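Local coordinates for mitochondrial enolase superfamily member 1 (Homo sapiens, PDB 4A35), which catalyses the magnesium-dependent dehydration of L-fuconate to 2-keto-3-deoxy-L-fuconate in the breakdown of L-fucose, at residues F89-R103 against V148-E162. Sequence-based numbering, arbitrary orientation.
Sequences FRGFYRQLTSDGQLR and VSCIDFRYITDVLTE
Helix 89-97 of the enolase-type N-terminal domain is tied through R90 and R94, a turn apart, and S98 just past its end, to segment 148-162, the loop that joins helix 144-148 to helix 162-171. At the first turn the R90 backbone N donates to S149 O in the carbonyl plane, on a lone pair. The R90 side chain, CG anti to the backbone N (chi1 173°), runs out along the loop, and NE binds I151 O at 2.7 Å. Its NH2 adds a weak bond to V148 O at the edge of the F153 ring. In one of its two modelled conformers E162 OE2 comes within 3.3 Å of R90 NH1, a salt bridge that is therefore uncertain. Beside them, F89 CB packs on C150 CB at 3.7 Å.

One turn on, R94 grips the D152 carboxylate side-on: NE meets OD2 at 2.8 Å and NH2 meets OD1 at 2.9 Å, both on the syn side and nearly straight. D152 OD1 also takes the backbone N of R154 from the opposite face of its plane, closing an Asx turn, while D152 CB rests against Y93 CD1 (3.6 Å). The R154 guanidinium stacks flat on that of R94, planes 8° apart and centres 4.0 Å apart; D152 probably offsets part of the like charge. R154 NH2 then donates in its own plane to S98 OG (2.9 Å), which also accepts from R103 NE. A leucine in place of R94 would probably leave D152 without its paired donors and R154 without the flat partner that helps fix its rotation. R103 and Y155 both have their strongest polar partner in Q254 of the second subunit, so the contact runs on to the dimer interface. A bidentate arginine-aspartate salt bridge, an Asx turn and an arginine-arginine stack thus join helix 89-97 to a loop that also packs on helices 311-319 and 335-348.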
ATOM      1  N   PHE A  89      -0.365 -19.990  13.847  1.00 23.81           N
ATOM      2  CA  PHE A  89       0.251 -19.241  12.766  1.00 22.12           C
ATOM      3  C   PHE A  89      -0.589 -18.008  12.454  1.00 22.92           C
ATOM      4  O   PHE A  89      -0.021 -16.943  12.196  1.00 23.98           O
ATOM      5  CB  PHE A  89       0.508 -20.128  11.555  1.00 23.55           C
ATOM      6  CG  PHE A  89       1.866 -19.935  10.896  1.00 22.25           C
ATOM      7  CD1 PHE A  89       2.489 -18.678  10.893  1.00 23.86           C
ATOM      8  CD2 PHE A  89       2.516 -21.001  10.281  1.00 23.31           C
ATOM      9  CE1 PHE A  89       3.740 -18.490  10.268  1.00 24.95           C
ATOM     10  CE2 PHE A  89       3.751 -20.811   9.626  1.00 23.23           C
ATOM     11  CZ  PHE A  89       4.349 -19.549   9.622  1.00 22.18           C
ATOM     12  N   ARG A  90      -1.916 -18.103  12.615  1.00 20.66           N
ATOM     13  CA  ARG A  90      -2.824 -16.949  12.474  1.00 20.52           C
ATOM     14  C   ARG A  90      -2.431 -15.812  13.448  1.00 21.45           C
ATOM     15  O   ARG A  90      -2.332 -14.658  13.034  1.00 20.31           O
ATOM     16  CB  ARG A  90      -4.279 -17.377  12.754  1.00 24.39           C
ATOM     17  CG  ARG A  90      -5.240 -16.194  12.794  1.00 19.96           C
ATOM     18  CD  ARG A  90      -6.600 -16.650  13.181  1.00 22.45           C
ATOM     19  NE  ARG A  90      -7.080 -17.645  12.226  1.00 24.43           N
ATOM     20  CZ  ARG A  90      -8.044 -18.521  12.467  1.00 32.01           C
ATOM     21  NH1 ARG A  90      -8.695 -18.504  13.633  1.00 26.70           N
ATOM     22  NH2 ARG A  90      -8.394 -19.398  11.541  1.00 21.94           N
ATOM     23  N   GLY A  91      -2.212 -16.157  14.722  1.00 19.80           N
ATOM     24  CA  GLY A  91      -1.795 -15.217  15.765  1.00 20.06           C
ATOM     25  C   GLY A  91      -0.492 -14.523  15.427  1.00 23.23           C
ATOM     26  O   GLY A  91      -0.384 -13.291  15.534  1.00 22.13           O
ATOM     27  N   PHE A  92       0.510 -15.314  14.974  1.00 21.93           N
ATOM     28  CA  PHE A  92       1.831 -14.753  14.587  1.00 21.14           C
ATOM     29  C   PHE A  92       1.691 -13.823  13.363  1.00 20.83           C
ATOM     30  O   PHE A  92       2.258 -12.706  13.336  1.00 18.16           O
ATOM     31  CB  PHE A  92       2.814 -15.888  14.300  1.00 21.65           C
ATOM     32  CG  PHE A  92       4.202 -15.401  13.976  1.00 21.32           C
ATOM     33  CD1 PHE A  92       4.997 -14.808  14.958  1.00 23.82           C
ATOM     34  CD2 PHE A  92       4.706 -15.508  12.687  1.00 23.37           C
ATOM     35  CE1 PHE A  92       6.295 -14.409  14.676  1.00 23.83           C
ATOM     36  CE2 PHE A  92       6.018 -15.093  12.398  1.00 26.36           C
ATOM     37  CZ  PHE A  92       6.793 -14.530  13.395  1.00 23.08           C
ATOM     38  N   TYR A  93       0.882 -14.273  12.368  1.00 17.53           N
ATOM     39  CA  TYR A  93       0.564 -13.470  11.197  1.00 17.48           C
ATOM     40  C   TYR A  93      -0.040 -12.104  11.617  1.00 19.62           C
ATOM     41  O   TYR A  93       0.426 -11.044  11.168  1.00 18.15           O
ATOM     42  CB  TYR A  93      -0.413 -14.238  10.284  1.00 17.03           C
ATOM     43  CG  TYR A  93      -0.664 -13.514   8.982  1.00 18.29           C
ATOM     44  CD1 TYR A  93      -1.669 -12.544   8.878  1.00 20.85           C
ATOM     45  CD2 TYR A  93       0.170 -13.718   7.878  1.00 18.31           C
ATOM     46  CE1 TYR A  93      -1.886 -11.859   7.682  1.00 20.64           C
ATOM     47  CE2 TYR A  93       0.001 -13.003   6.700  1.00 17.77           C
ATOM     48  CZ  TYR A  93      -1.023 -12.065   6.607  1.00 22.90           C
ATOM     49  OH  TYR A  93      -1.172 -11.345   5.445  1.00 22.13           O
ATOM     50  N   ARG A  94      -1.037 -12.124  12.543  1.00 17.88           N
ATOM     51  CA  ARG A  94      -1.674 -10.897  13.036  1.00 17.93           C
ATOM     52  C   ARG A  94      -0.636  -9.981  13.766  1.00 19.46           C
ATOM     53  O   ARG A  94      -0.712  -8.765  13.648  1.00 20.40           O
ATOM     54  CB  ARG A  94      -2.860 -11.245  13.966  1.00 15.96           C
ATOM     55  CG  ARG A  94      -3.625 -10.053  14.532  1.00 18.17           C
ATOM     56  CD  ARG A  94      -4.452  -9.305  13.483  1.00 19.22           C
ATOM     57  NE  ARG A  94      -5.524 -10.133  12.927  1.00 22.40           N
ATOM     58  CZ  ARG A  94      -6.698 -10.319  13.523  1.00 27.45           C
ATOM     59  NH1 ARG A  94      -6.967  -9.720  14.680  1.00 21.97           N
ATOM     60  NH2 ARG A  94      -7.613 -11.096  12.967  1.00 19.89           N
ATOM     61  N   GLN A  95       0.309 -10.551  14.509  0.50 16.83           N
ATOM     62  CA  GLN A  95       1.282  -9.704  15.218  0.50 17.75           C
ATOM     63  C   GLN A  95       2.231  -8.980  14.229  0.50 21.78           C
ATOM     64  O   GLN A  95       2.487  -7.771  14.403  0.50 21.92           O
ATOM     65  CB  GLN A  95       2.074 -10.496  16.262  0.50 19.29           C
ATOM     66  CG  GLN A  95       3.054  -9.625  17.040  0.50 23.23           C
ATOM     67  CD  GLN A  95       2.492  -8.424  17.810  0.50 26.66           C
ATOM     68  OE1 GLN A  95       2.208  -7.304  17.251  0.50 12.90           O
ATOM     69  NE2 GLN A  95       2.591  -8.563  19.146  0.50 17.29           N
ATOM     70  N   LEU A  96       2.658  -9.675  13.159  1.00 18.82           N
ATOM     71  CA  LEU A  96       3.501  -9.057  12.135  1.00 19.05           C
ATOM     72  C   LEU A  96       2.751  -7.990  11.316  1.00 21.71           C
ATOM     73  O   LEU A  96       3.350  -6.960  10.979  1.00 21.06           O
ATOM     74  CB  LEU A  96       4.056 -10.084  11.146  1.00 19.48           C
ATOM     75  CG  LEU A  96       5.097 -11.089  11.674  1.00 24.96           C
ATOM     76  CD1 LEU A  96       5.773 -11.805  10.515  1.00 26.79           C
ATOM     77  CD2 LEU A  96       6.162 -10.407  12.517  1.00 26.93           C
ATOM     78  N   THR A  97       1.490  -8.294  10.917  1.00 17.83           N
ATOM     79  CA  THR A  97       0.728  -7.450   9.962  1.00 17.22           C
ATOM     80  C   THR A  97      -0.181  -6.397  10.645  1.00 21.54           C
ATOM     81  O   THR A  97      -0.672  -5.487   9.953  1.00 19.91           O
ATOM     82  CB  THR A  97      -0.140  -8.364   9.045  1.00 18.99           C
ATOM     83  OG1 THR A  97      -1.036  -9.080   9.885  1.00 17.43           O
ATOM     84  CG2 THR A  97       0.676  -9.282   8.142  1.00 19.60           C
ATOM     85  N   SER A  98      -0.487  -6.583  11.956  1.00 18.12           N
ATOM     86  CA  SER A  98      -1.305  -5.637  12.708  1.00 18.00           C
ATOM     87  C   SER A  98      -0.572  -5.213  13.982  1.00 20.50           C
ATOM     88  O   SER A  98      -1.190  -5.056  15.044  1.00 19.10           O
ATOM     89  CB  SER A  98      -2.685  -6.211  13.010  1.00 18.37           C
ATOM     90  OG  SER A  98      -3.590  -5.151  13.289  1.00 18.21           O
ATOM     91  N   ASP A  99       0.753  -4.994  13.877  1.00 17.62           N
ATOM     92  CA  ASP A  99       1.536  -4.440  15.007  1.00 17.28           C
ATOM     93  C   ASP A  99       0.920  -3.031  15.308  1.00 21.77           C
ATOM     94  O   ASP A  99       0.735  -2.274  14.373  1.00 18.33           O
ATOM     95  CB  ASP A  99       3.019  -4.362  14.583  1.00 18.17           C
ATOM     96  CG  ASP A  99       3.929  -3.703  15.611  1.00 23.92           C
ATOM     97  OD1 ASP A  99       3.766  -2.502  15.859  1.00 19.68           O
ATOM     98  OD2 ASP A  99       4.849  -4.376  16.103  1.00 28.99           O
ATOM     99  N   GLY A 100       0.522  -2.743  16.556  1.00 19.32           N
ATOM    100  CA  GLY A 100      -0.173  -1.502  16.919  1.00 19.92           C
ATOM    101  C   GLY A 100       0.482  -0.222  16.434  1.00 21.15           C
ATOM    102  O   GLY A 100      -0.220   0.754  16.178  1.00 20.91           O
ATOM    103  N   GLN A 101       1.827  -0.233  16.225  1.00 18.25           N
ATOM    104  CA  GLN A 101       2.494   0.946  15.664  1.00 18.09           C
ATOM    105  C   GLN A 101       2.919   0.719  14.199  1.00 19.95           C
ATOM    106  O   GLN A 101       2.655   1.583  13.370  1.00 18.78           O
ATOM    107  CB  GLN A 101       3.720   1.354  16.498  1.00 17.85           C
ATOM    108  CG  GLN A 101       3.322   1.813  17.907  1.00 18.40           C
ATOM    109  CD  GLN A 101       4.457   2.391  18.718  1.00 20.97           C
ATOM    110  OE1 GLN A 101       5.609   2.435  18.304  1.00 16.84           O
ATOM    111  NE2 GLN A 101       4.155   2.886  19.903  1.00 19.21           N
ATOM    112  N   LEU A 102       3.595  -0.436  13.882  1.00 17.06           N
ATOM    113  CA  LEU A 102       4.102  -0.661  12.524  1.00 16.94           C
ATOM    114  C   LEU A 102       2.991  -0.751  11.493  1.00 18.33           C
ATOM    115  O   LEU A 102       3.231  -0.431  10.341  1.00 19.74           O
ATOM    116  CB  LEU A 102       4.980  -1.938  12.445  1.00 17.80           C
ATOM    117  CG  LEU A 102       6.371  -1.824  13.018  1.00 23.85           C
ATOM    118  CD1 LEU A 102       7.064  -3.225  13.095  1.00 25.31           C
ATOM    119  CD2 LEU A 102       7.241  -0.844  12.205  1.00 24.42           C
ATOM    120  N   ARG A 103       1.776  -1.156  11.878  1.00 17.09           N
ATOM    121  CA  ARG A 103       0.723  -1.289  10.851  1.00 16.92           C
ATOM    122  C   ARG A 103       0.399   0.104  10.201  1.00 17.96           C
ATOM    123  O   ARG A 103      -0.052   0.162   9.055  1.00 18.85           O
ATOM    124  CB  ARG A 103      -0.568  -1.917  11.460  1.00 16.76           C
ATOM    125  CG  ARG A 103      -1.344  -0.942  12.376  1.00 15.21           C
ATOM    126  CD  ARG A 103      -2.548  -1.610  13.077  1.00 15.38           C
ATOM    127  NE  ARG A 103      -3.352  -2.421  12.148  1.00 17.12           N
ATOM    128  CZ  ARG A 103      -4.240  -1.924  11.286  1.00 16.53           C
ATOM    129  NH1 ARG A 103      -4.443  -0.606  11.211  1.00 15.48           N
ATOM    130  NH2 ARG A 103      -4.935  -2.736  10.502  1.00 17.69           N
ATOM    131  N   VAL A 148      -6.311 -24.168   8.106  1.00 19.57           N
ATOM    132  CA  VAL A 148      -7.119 -22.955   8.336  0.50 18.73           C
ATOM    133  C   VAL A 148      -6.618 -22.202   9.602  1.00 22.01           C
ATOM    134  O   VAL A 148      -6.673 -20.959   9.625  1.00 21.84           O
ATOM    135  CB  VAL A 148      -8.656 -23.170   8.350  0.50 22.34           C
ATOM    136  CG1 VAL A 148      -9.143 -23.718   7.013  0.50 21.84           C
ATOM    137  CG2 VAL A 148      -9.088 -24.060   9.503  0.50 22.73           C
ATOM    138  N   SER A 149      -6.009 -22.915  10.596  1.00 19.72           N
ATOM    139  CA  SER A 149      -5.422 -22.275  11.784  1.00 19.83           C
ATOM    140  C   SER A 149      -4.208 -21.393  11.416  1.00 22.38           C
ATOM    141  O   SER A 149      -3.783 -20.593  12.269  1.00 21.57           O
ATOM    142  CB  SER A 149      -5.007 -23.292  12.853  1.00 23.32           C
ATOM    143  OG  SER A 149      -3.711 -23.841  12.642  1.00 22.46           O
ATOM    144  N   CYS A 150      -3.619 -21.556  10.176  1.00 21.34           N
ATOM    145  CA  CYS A 150      -2.467 -20.727   9.757  1.00 21.00           C
ATOM    146  C   CYS A 150      -2.925 -19.435   9.110  1.00 23.43           C
ATOM    147  O   CYS A 150      -2.084 -18.577   8.812  1.00 23.16           O
ATOM    148  CB  CYS A 150      -1.555 -21.473   8.792  1.00 20.75           C
ATOM    149  SG  CYS A 150      -0.877 -23.009   9.426  1.00 24.82           S
ATOM    150  N   ILE A 151      -4.242 -19.328   8.805  1.00 21.09           N
ATOM    151  CA  ILE A 151      -4.757 -18.216   8.021  1.00 18.99           C
ATOM    152  C   ILE A 151      -5.537 -17.179   8.817  1.00 21.94           C
ATOM    153  O   ILE A 151      -6.437 -17.516   9.586  1.00 20.06           O
ATOM    154  CB  ILE A 151      -5.665 -18.782   6.868  1.00 20.92           C
ATOM    155  CG1 ILE A 151      -4.883 -19.730   5.906  1.00 19.90           C
ATOM    156  CG2 ILE A 151      -6.346 -17.634   6.114  1.00 20.37           C
ATOM    157  CD1 ILE A 151      -5.855 -20.638   5.120  1.00 23.05           C
ATOM    158  N   ASP A 152      -5.212 -15.894   8.569  1.00 19.43           N
ATOM    159  CA  ASP A 152      -5.976 -14.779   9.103  1.00 18.84           C
ATOM    160  C   ASP A 152      -7.145 -14.463   8.150  1.00 21.14           C
ATOM    161  O   ASP A 152      -6.903 -14.037   7.036  1.00 19.80           O
ATOM    162  CB  ASP A 152      -5.058 -13.532   9.316  1.00 19.01           C
ATOM    163  CG  ASP A 152      -5.668 -12.451  10.211  1.00 20.82           C
ATOM    164  OD1 ASP A 152      -6.918 -12.497  10.471  1.00 19.53           O
ATOM    165  OD2 ASP A 152      -4.917 -11.592  10.671  1.00 21.85           O
ATOM    166  N   PHE A 153      -8.416 -14.603   8.630  1.00 18.72           N
ATOM    167  CA  PHE A 153      -9.630 -14.366   7.857  1.00 17.52           C
ATOM    168  C   PHE A 153     -10.170 -12.952   8.051  1.00 20.11           C
ATOM    169  O   PHE A 153     -11.209 -12.631   7.471  1.00 18.85           O
ATOM    170  CB  PHE A 153     -10.729 -15.387   8.191  1.00 18.91           C
ATOM    171  CG  PHE A 153     -10.400 -16.773   7.681  1.00 19.17           C
ATOM    172  CD1 PHE A 153      -9.569 -17.629   8.418  1.00 19.89           C
ATOM    173  CD2 PHE A 153     -10.921 -17.228   6.476  1.00 22.04           C
ATOM    174  CE1 PHE A 153      -9.285 -18.913   7.958  1.00 22.40           C
ATOM    175  CE2 PHE A 153     -10.664 -18.534   6.028  1.00 22.98           C
ATOM    176  CZ  PHE A 153      -9.833 -19.356   6.753  1.00 20.71           C
ATOM    177  N   ARG A 154      -9.471 -12.094   8.820  1.00 18.66           N
ATOM    178  CA  ARG A 154      -9.988 -10.729   8.977  1.00 16.77           C
ATOM    179  C   ARG A 154     -10.241 -10.070   7.603  1.00 16.97           C
ATOM    180  O   ARG A 154      -9.419 -10.183   6.697  1.00 16.71           O
ATOM    181  CB  ARG A 154      -9.081  -9.843   9.875  1.00 18.19           C
ATOM    182  CG  ARG A 154      -9.698  -8.457  10.094  1.00 17.43           C
ATOM    183  CD  ARG A 154      -9.092  -7.692  11.331  1.00 18.13           C
ATOM    184  NE  ARG A 154      -7.687  -7.344  11.087  1.00 20.20           N
ATOM    185  CZ  ARG A 154      -6.914  -6.659  11.938  1.00 18.93           C
ATOM    186  NH1 ARG A 154      -7.377  -6.314  13.144  1.00 17.59           N
ATOM    187  NH2 ARG A 154      -5.645  -6.384  11.621  1.00 18.53           N
ATOM    188  N   TYR A 155     -11.371  -9.375   7.482  1.00 16.42           N
ATOM    189  CA  TYR A 155     -11.816  -8.619   6.280  1.00 16.74           C
ATOM    190  C   TYR A 155     -12.245  -9.518   5.102  1.00 17.49           C
ATOM    191  O   TYR A 155     -12.562  -8.973   4.053  1.00 16.83           O
ATOM    192  CB  TYR A 155     -10.779  -7.618   5.793  1.00 17.05           C
ATOM    193  CG  TYR A 155     -10.265  -6.681   6.871  1.00 16.53           C
ATOM    194  CD1 TYR A 155     -11.149  -6.043   7.757  1.00 18.09           C
ATOM    195  CD2 TYR A 155      -8.899  -6.452   7.025  1.00 17.58           C
ATOM    196  CE1 TYR A 155     -10.670  -5.155   8.741  1.00 18.28           C
ATOM    197  CE2 TYR A 155      -8.412  -5.560   7.990  1.00 19.02           C
ATOM    198  CZ  TYR A 155      -9.306  -4.896   8.832  1.00 19.18           C
ATOM    199  OH  TYR A 155      -8.827  -4.016   9.798  1.00 17.42           O
ATOM    200  N   ILE A 156     -12.234 -10.864   5.261  1.00 15.45           N
ATOM    201  CA  ILE A 156     -12.696 -11.729   4.170  1.00 14.99           C
ATOM    202  C   ILE A 156     -13.795 -12.718   4.624  1.00 19.71           C
ATOM    203  O   ILE A 156     -14.331 -13.444   3.766  1.00 19.57           O
ATOM    204  CB  ILE A 156     -11.556 -12.501   3.417  1.00 17.23           C
ATOM    205  CG1 ILE A 156     -10.901 -13.611   4.316  1.00 18.08           C
ATOM    206  CG2 ILE A 156     -10.506 -11.524   2.823  1.00 17.80           C
ATOM    207  CD1 ILE A 156      -9.882 -14.585   3.592  1.00 23.80           C
ATOM    208  N   THR A 157     -14.176 -12.742   5.927  1.00 18.07           N
ATOM    209  CA  THR A 157     -15.251 -13.660   6.374  1.00 17.89           C
ATOM    210  C   THR A 157     -16.609 -13.400   5.676  1.00 22.14           C
ATOM    211  O   THR A 157     -17.451 -14.276   5.685  1.00 22.75           O
ATOM    212  CB  THR A 157     -15.467 -13.549   7.911  1.00 19.83           C
ATOM    213  OG1 THR A 157     -15.875 -12.206   8.215  1.00 21.62           O
ATOM    214  CG2 THR A 157     -14.224 -13.925   8.695  1.00 20.30           C
ATOM    215  N   ASP A 158     -16.801 -12.221   5.047  1.00 18.87           N
ATOM    216  CA  ASP A 158     -18.019 -11.892   4.297  1.00 18.87           C
ATOM    217  C   ASP A 158     -18.100 -12.680   2.960  1.00 23.11           C
ATOM    218  O   ASP A 158     -19.173 -12.736   2.375  1.00 22.22           O
ATOM    219  CB  ASP A 158     -18.144 -10.382   4.059  1.00 20.50           C
ATOM    220  CG  ASP A 158     -16.903  -9.716   3.451  1.00 26.78           C
ATOM    221  OD1 ASP A 158     -15.754 -10.014   3.923  1.00 23.77           O
ATOM    222  OD2 ASP A 158     -17.068  -8.903   2.507  1.00 26.51           O
ATOM    223  N   VAL A 159     -16.962 -13.257   2.474  1.00 18.29           N
ATOM    224  CA  VAL A 159     -16.960 -14.100   1.242  1.00 18.44           C
ATOM    225  C   VAL A 159     -16.432 -15.520   1.545  1.00 20.37           C
ATOM    226  O   VAL A 159     -16.745 -16.446   0.821  1.00 20.64           O
ATOM    227  CB  VAL A 159     -16.191 -13.478   0.039  1.00 21.44           C
ATOM    228  CG1 VAL A 159     -16.728 -12.105  -0.322  1.00 21.68           C
ATOM    229  CG2 VAL A 159     -14.657 -13.447   0.249  1.00 21.49           C
ATOM    230  N   LEU A 160     -15.629 -15.672   2.594  1.00 18.93           N
ATOM    231  CA  LEU A 160     -14.972 -16.958   2.932  1.00 17.32           C
ATOM    232  C   LEU A 160     -14.767 -17.046   4.433  1.00 21.30           C
ATOM    233  O   LEU A 160     -13.827 -16.445   4.992  1.00 19.78           O
ATOM    234  CB  LEU A 160     -13.614 -17.079   2.180  1.00 16.62           C
ATOM    235  CG  LEU A 160     -12.824 -18.399   2.380  1.00 19.66           C
ATOM    236  CD1 LEU A 160     -13.281 -19.506   1.359  1.00 19.69           C
ATOM    237  CD2 LEU A 160     -11.295 -18.133   2.265  1.00 20.57           C
ATOM    238  N   THR A 161     -15.680 -17.780   5.092  1.00 20.42           N
ATOM    239  CA  THR A 161     -15.543 -18.054   6.522  1.00 20.83           C
ATOM    240  C   THR A 161     -14.546 -19.208   6.705  1.00 24.39           C
ATOM    241  O   THR A 161     -14.152 -19.869   5.723  1.00 22.67           O
ATOM    242  CB  THR A 161     -16.916 -18.438   7.132  1.00 22.17           C
ATOM    243  OG1 THR A 161     -17.357 -19.690   6.554  1.00 21.38           O
ATOM    244  CG2 THR A 161     -18.001 -17.345   6.939  1.00 21.15           C
ATOM    245  N   GLU A 162     -14.143 -19.446   7.958  1.00 21.96           N
ATOM    246  CA  GLU A 162     -13.281 -20.588   8.300  0.50 21.08           C
ATOM    247  C   GLU A 162     -13.977 -21.887   7.869  1.00 23.34           C
ATOM    248  O   GLU A 162     -13.340 -22.774   7.321  1.00 23.16           O
ATOM    249  CB  GLU A 162     -12.997 -20.610   9.806  0.50 22.23           C
ATOM    250  CG  GLU A 162     -12.056 -19.517  10.262  0.50 22.27           C
ATOM    251  CD  GLU A 162     -11.742 -19.488  11.744  0.50 40.09           C
ATOM    252  OE1 GLU A 162     -11.528 -20.577  12.321  0.50 37.25           O
ATOM    253  OE2 GLU A 162     -11.701 -18.379  12.329  0.50 35.04           O
TER
HETATM  254  O   HOH W   1      -1.269 -22.571  13.465  1.00 24.02           O
HETATM  255  O   HOH W   2     -10.552 -20.556  14.886  1.00 50.36           O
HETATM  256  O   HOH W   3      -3.771  -9.205   9.786  1.00 24.16           O
HETATM  257  O   HOH W   4      -5.394  -5.750  15.286  1.00 23.94           O
HETATM  258  O   HOH W   5      -7.038  -2.428   8.494  1.00 19.95           O